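Local coordinates for protein 2-dehydropantoate 2-reductase (Geobacter metallireducens, PDB 3HN2) that probably catalyses the NADPH-dependent reduction of ketopantoate to pantoate, a step in the biosynthesis of pantothenate, at residues Asp35-Ile49 with Asn131-Ala143. Sequence-based numbering, arbitrary orientation.
Sequences DYEAIAGNGLKVFSI and NRGEPGEVHHLGA
Arg132 reaches Asp35 through a side chain that turns about its CG-CD bond (chi3 -81°). Its NH2 lies 3.5 Å from Asp35 OD2 in a long salt bridge. The carboxylate oxygen comes in at the edge of the guanidinium, and the two planes are nearly perpendicular. Pro135 packs its CB against the CB atoms of Asp35 and Ala38. Gly136 CA packs against Ile39, 3.8 Å from Ile39 CG1. Gly136 O accepts Lys45 N at 3.0 Å and starts a parallel strand pairing. Glu137 sets its carboxyl CD at the edge of the Phe47 ring, 3.6 Å from Phe47 CE1. Val138 bonds through both backbone groups: its N to Lys45 O, and its O to Phe47 N at 2.8 Å. Its side chain lies beside Val46, pointing the same way. His139 runs alongside Phe47, and Phe47 CD1 sits over one face of the imidazole, 3.6 Å from His139 CE1. His140 N donates to Phe47 O at 2.7 Å. With its ring swung opposite the backbone N (chi1 161°), His140 puts ND1 beside Ser48 OG, which gives it a weak bond, while NE2 donates to Ala143 O. Strand 44-48 is the middle of a three-stranded sheet, between 137-140 and antiparallel 53-55. In this probably NADP-binding Rossmann-type domain, Leu44, Val46 and Val138 pack on helix 14-23, and Tyr16 of that helix stacks on His140.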
loop_
_atom_site.group_PDB
_atom_site.type_symbol
_atom_site.label_atom_id
_atom_site.label_comp_id
_atom_site.label_asym_id
_atom_site.label_seq_id
_atom_site.Cartn_x
_atom_site.Cartn_y
_atom_site.Cartn_z
ATOM N N ASP A 35 29.089 -12.861 5.954
ATOM C CA ASP A 35 28.598 -13.890 6.866
ATOM C C ASP A 35 28.569 -15.291 6.249
ATOM O O ASP A 35 27.512 -15.918 6.154
ATOM C CB ASP A 35 27.224 -13.499 7.435
ATOM C CG ASP A 35 26.314 -12.833 6.403
ATOM O OD1 ASP A 35 26.502 -13.046 5.184
ATOM O OD2 ASP A 35 25.397 -12.094 6.822
ATOM N N TYR A 36 29.738 -15.775 5.837
ATOM C CA TYR A 36 29.886 -17.149 5.360
ATOM C C TYR A 36 29.831 -18.119 6.535
ATOM O O TYR A 36 29.121 -19.122 6.487
ATOM C CB TYR A 36 31.200 -17.315 4.585
ATOM C CG TYR A 36 31.553 -18.750 4.235
ATOM C CD1 TYR A 36 32.513 -19.452 4.965
ATOM C CD2 TYR A 36 30.932 -19.400 3.166
ATOM C CE1 TYR A 36 32.841 -20.769 4.647
ATOM C CE2 TYR A 36 31.254 -20.719 2.839
ATOM C CZ TYR A 36 32.210 -21.397 3.583
ATOM O OH TYR A 36 32.534 -22.698 3.266
ATOM N N GLU A 37 30.580 -17.792 7.585
ATOM C CA GLU A 37 30.748 -18.649 8.760
ATOM C C GLU A 37 29.477 -18.826 9.596
ATOM O O GLU A 37 29.283 -19.870 10.218
ATOM C CB GLU A 37 31.901 -18.129 9.628
ATOM C CG GLU A 37 31.928 -16.610 9.796
ATOM C CD GLU A 37 33.337 -16.049 9.897
ATOM O OE1 GLU A 37 34.129 -16.557 10.719
ATOM O OE2 GLU A 37 33.653 -15.093 9.155
ATOM N N ALA A 38 28.618 -17.810 9.593
ATOM C CA ALA A 38 27.357 -17.853 10.330
ATOM C C ALA A 38 26.317 -18.753 9.661
ATOM O O ALA A 38 25.467 -19.334 10.334
ATOM C CB ALA A 38 26.809 -16.455 10.511
ATOM N N ILE A 39 26.399 -18.872 8.337
ATOM C CA ILE A 39 25.435 -19.654 7.556
ATOM C C ILE A 39 25.966 -21.064 7.218
ATOM O O ILE A 39 25.186 -21.987 6.964
ATOM C CB ILE A 39 24.958 -18.866 6.289
ATOM C CG1 ILE A 39 24.568 -17.432 6.671
ATOM C CG2 ILE A 39 23.768 -19.548 5.612
ATOM C CD1 ILE A 39 24.195 -16.530 5.501
ATOM N N ALA A 40 27.286 -21.238 7.242
ATOM C CA ALA A 40 27.881 -22.571 7.100
ATOM C C ALA A 40 27.713 -23.387 8.384
ATOM O O ALA A 40 27.627 -24.617 8.341
ATOM C CB ALA A 40 29.350 -22.476 6.711
ATOM N N GLY A 41 27.660 -22.686 9.516
ATOM C CA GLY A 41 27.478 -23.310 10.823
ATOM C C GLY A 41 26.033 -23.639 11.148
ATOM O O GLY A 41 25.716 -24.776 11.506
ATOM N N ASN A 42 25.153 -22.648 11.017
ATOM C CA ASN A 42 23.747 -22.805 11.397
ATOM C C ASN A 42 22.749 -22.921 10.246
ATOM O O ASN A 42 21.739 -23.619 10.363
ATOM C CB ASN A 42 23.319 -21.667 12.329
ATOM C CG ASN A 42 23.556 -21.988 13.791
ATOM O OD1 ASN A 42 24.345 -21.320 14.460
ATOM N ND2 ASN A 42 22.872 -23.013 14.297
ATOM N N GLY A 43 23.034 -22.238 9.141
ATOM C CA GLY A 43 22.054 -22.044 8.075
ATOM C C GLY A 43 21.399 -20.690 8.265
ATOM O O GLY A 43 21.680 -19.993 9.246
ATOM N N LEU A 44 20.528 -20.303 7.336
ATOM C CA LEU A 44 19.851 -19.009 7.442
ATOM C C LEU A 44 18.376 -19.121 7.832
ATOM O O LEU A 44 17.682 -20.061 7.437
ATOM C CB LEU A 44 20.053 -18.151 6.182
ATOM C CG LEU A 44 19.579 -18.603 4.799
ATOM C CD1 LEU A 44 18.246 -17.977 4.448
ATOM C CD2 LEU A 44 20.616 -18.249 3.752
ATOM N N LYS A 45 17.921 -18.151 8.620
ATOM C CA LYS A 45 16.540 -18.090 9.077
ATOM C C LYS A 45 15.803 -16.988 8.333
ATOM O O LYS A 45 16.260 -15.845 8.295
ATOM C CB LYS A 45 16.478 -17.814 10.583
ATOM C CG LYS A 45 17.263 -18.785 11.450
ATOM C CD LYS A 45 16.736 -18.768 12.876
ATOM C CE LYS A 45 17.201 -19.985 13.654
ATOM N NZ LYS A 45 16.450 -20.141 14.930
ATOM N N VAL A 46 14.666 -17.333 7.736
ATOM C CA VAL A 46 13.827 -16.341 7.069
ATOM C C VAL A 46 12.589 -16.072 7.909
ATOM O O VAL A 46 11.798 -16.974 8.179
ATOM C CB VAL A 46 13.422 -16.774 5.635
ATOM C CG1 VAL A 46 12.468 -15.765 5.007
ATOM C CG2 VAL A 46 14.649 -16.926 4.763
ATOM N N PHE A 47 12.444 -14.824 8.334
ATOM C CA PHE A 47 11.255 -14.388 9.042
ATOM C C PHE A 47 10.379 -13.612 8.071
ATOM O O PHE A 47 10.834 -12.665 7.437
ATOM C CB PHE A 47 11.626 -13.545 10.266
ATOM C CG PHE A 47 12.583 -14.231 11.202
ATOM C CD1 PHE A 47 13.932 -13.893 11.208
ATOM C CD2 PHE A 47 12.139 -15.229 12.065
ATOM C CE1 PHE A 47 14.823 -14.534 12.066
ATOM C CE2 PHE A 47 13.023 -15.874 12.928
ATOM C CZ PHE A 47 14.366 -15.525 12.928
ATOM N N SER A 48 9.131 -14.046 7.932
ATOM C CA SER A 48 8.198 -13.412 7.010
ATOM C C SER A 48 6.895 -13.033 7.692
ATOM O O SER A 48 6.596 -13.485 8.798
ATOM C CB SER A 48 7.893 -14.338 5.830
ATOM O OG SER A 48 8.994 -14.436 4.950
ATOM N N ILE A 49 6.125 -12.196 7.011
ATOM C CA ILE A 49 4.741 -11.947 7.373
ATOM C C ILE A 49 3.892 -13.146 6.942
ATOM O O ILE A 49 2.813 -13.390 7.489
ATOM C CB ILE A 49 4.220 -10.657 6.719
ATOM C CG1 ILE A 49 4.691 -10.566 5.260
ATOM C CG2 ILE A 49 4.694 -9.441 7.508
ATOM C CD1 ILE A 49 3.776 -9.774 4.364
ATOM N N ASN A 131 14.249 -5.358 5.487
ATOM C CA ASN A 131 15.490 -5.091 6.203
ATOM C C ASN A 131 16.090 -6.432 6.614
ATOM O O ASN A 131 15.362 -7.386 6.868
ATOM C CB ASN A 131 15.279 -4.138 7.399
ATOM C CG ASN A 131 14.576 -4.798 8.586
ATOM O OD1 ASN A 131 13.350 -4.754 8.699
ATOM N ND2 ASN A 131 15.356 -5.396 9.483
ATOM N N ARG A 132 17.413 -6.518 6.648
ATOM C CA ARG A 132 18.079 -7.755 7.045
ATOM C C ARG A 132 18.850 -7.537 8.340
ATOM O O ARG A 132 18.681 -6.512 9.005
ATOM C CB ARG A 132 19.025 -8.229 5.933
ATOM C CG ARG A 132 20.097 -7.211 5.537
ATOM C CD ARG A 132 20.944 -7.708 4.378
ATOM N NE ARG A 132 21.992 -8.637 4.799
ATOM C CZ ARG A 132 23.267 -8.302 4.984
ATOM N NH1 ARG A 132 23.672 -7.053 4.788
ATOM N NH2 ARG A 132 24.142 -9.220 5.368
ATOM N N GLY A 133 19.669 -8.514 8.715
ATOM C CA GLY A 133 20.816 -8.221 9.559
ATOM C C GLY A 133 20.920 -8.731 10.977
ATOM O O GLY A 133 20.952 -7.942 11.917
ATOM N N GLU A 134 20.969 -10.048 11.123
ATOM C CA GLU A 134 21.638 -10.684 12.249
ATOM C C GLU A 134 22.324 -11.880 11.612
ATOM O O GLU A 134 21.760 -12.975 11.619
ATOM C CB GLU A 134 20.665 -11.132 13.348
ATOM C CG GLU A 134 20.018 -10.024 14.192
ATOM C CD GLU A 134 21.021 -9.130 14.916
ATOM O OE1 GLU A 134 22.015 -9.648 15.471
ATOM O OE2 GLU A 134 20.804 -7.898 14.938
ATOM N N PRO A 135 23.549 -11.674 11.079
ATOM C CA PRO A 135 24.259 -12.494 10.102
ATOM C C PRO A 135 23.649 -13.870 9.821
ATOM O O PRO A 135 23.890 -14.830 10.555
ATOM C CB PRO A 135 25.655 -12.585 10.718
ATOM C CG PRO A 135 25.818 -11.218 11.432
ATOM C CD PRO A 135 24.431 -10.583 11.528
ATOM N N GLY A 136 22.834 -13.936 8.771
ATOM C CA GLY A 136 22.097 -15.148 8.429
ATOM C C GLY A 136 20.640 -15.080 8.845
ATOM O O GLY A 136 20.014 -16.108 9.103
ATOM N N GLU A 137 20.106 -13.863 8.929
ATOM C CA GLU A 137 18.692 -13.652 9.230
ATOM C C GLU A 137 18.072 -12.655 8.255
ATOM O O GLU A 137 18.480 -11.491 8.187
ATOM C CB GLU A 137 18.488 -13.200 10.682
ATOM C CG GLU A 137 18.636 -14.320 11.713
ATOM C CD GLU A 137 18.246 -13.906 13.126
ATOM O OE1 GLU A 137 17.810 -12.752 13.329
ATOM O OE2 GLU A 137 18.374 -14.749 14.039
ATOM N N VAL A 138 17.093 -13.135 7.493
ATOM C CA VAL A 138 16.387 -12.327 6.503
ATOM C C VAL A 138 14.986 -12.018 7.016
ATOM O O VAL A 138 14.264 -12.924 7.432
ATOM C CB VAL A 138 16.261 -13.074 5.154
ATOM C CG1 VAL A 138 15.918 -12.105 4.029
ATOM C CG2 VAL A 138 17.537 -13.833 4.835
ATOM N N HIS A 139 14.608 -10.742 6.989
ATOM C CA HIS A 139 13.261 -10.328 7.392
ATOM C C HIS A 139 12.480 -9.818 6.185
ATOM O O HIS A 139 12.946 -8.932 5.472
ATOM C CB HIS A 139 13.306 -9.260 8.492
ATOM C CG HIS A 139 13.815 -9.760 9.810
ATOM N ND1 HIS A 139 15.096 -10.235 9.986
ATOM C CD2 HIS A 139 13.217 -9.839 11.023
ATOM C CE1 HIS A 139 15.262 -10.598 11.244
ATOM N NE2 HIS A 139 14.138 -10.366 11.895
ATOM N N HIS A 140 11.303 -10.397 5.959
ATOM C CA HIS A 140 10.429 -10.019 4.849
ATOM C C HIS A 140 9.159 -9.379 5.393
ATOM O O HIS A 140 8.314 -10.055 5.983
ATOM C CB HIS A 140 10.114 -11.244 3.983
ATOM C CG HIS A 140 8.906 -11.089 3.106
ATOM N ND1 HIS A 140 7.792 -11.891 3.230
ATOM C CD2 HIS A 140 8.637 -10.226 2.097
ATOM C CE1 HIS A 140 6.893 -11.534 2.331
ATOM N NE2 HIS A 140 7.381 -10.525 1.633
ATOM N N LEU A 141 9.035 -8.071 5.186
ATOM C CA LEU A 141 7.971 -7.281 5.810
ATOM C C LEU A 141 6.742 -7.093 4.924
ATOM O O LEU A 141 5.671 -6.724 5.416
ATOM C CB LEU A 141 8.506 -5.916 6.272
ATOM C CG LEU A 141 9.817 -5.856 7.069
ATOM C CD1 LEU A 141 10.161 -4.407 7.402
ATOM C CD2 LEU A 141 9.771 -6.713 8.339
ATOM N N GLY A 142 6.900 -7.342 3.626
ATOM C CA GLY A 142 5.807 -7.185 2.670
ATOM C C GLY A 142 6.197 -7.401 1.220
ATOM O O GLY A 142 7.384 -7.448 0.888
ATOM N N ALA A 143 5.175 -7.536 0.373
ATOM C CA ALA A 143 5.305 -7.646 -1.085
ATOM C C ALA A 143 6.259 -8.759 -1.537
ATOM O O ALA A 143 6.303 -9.821 -0.918
ATOM C CB ALA A 143 5.673 -6.286 -1.700
#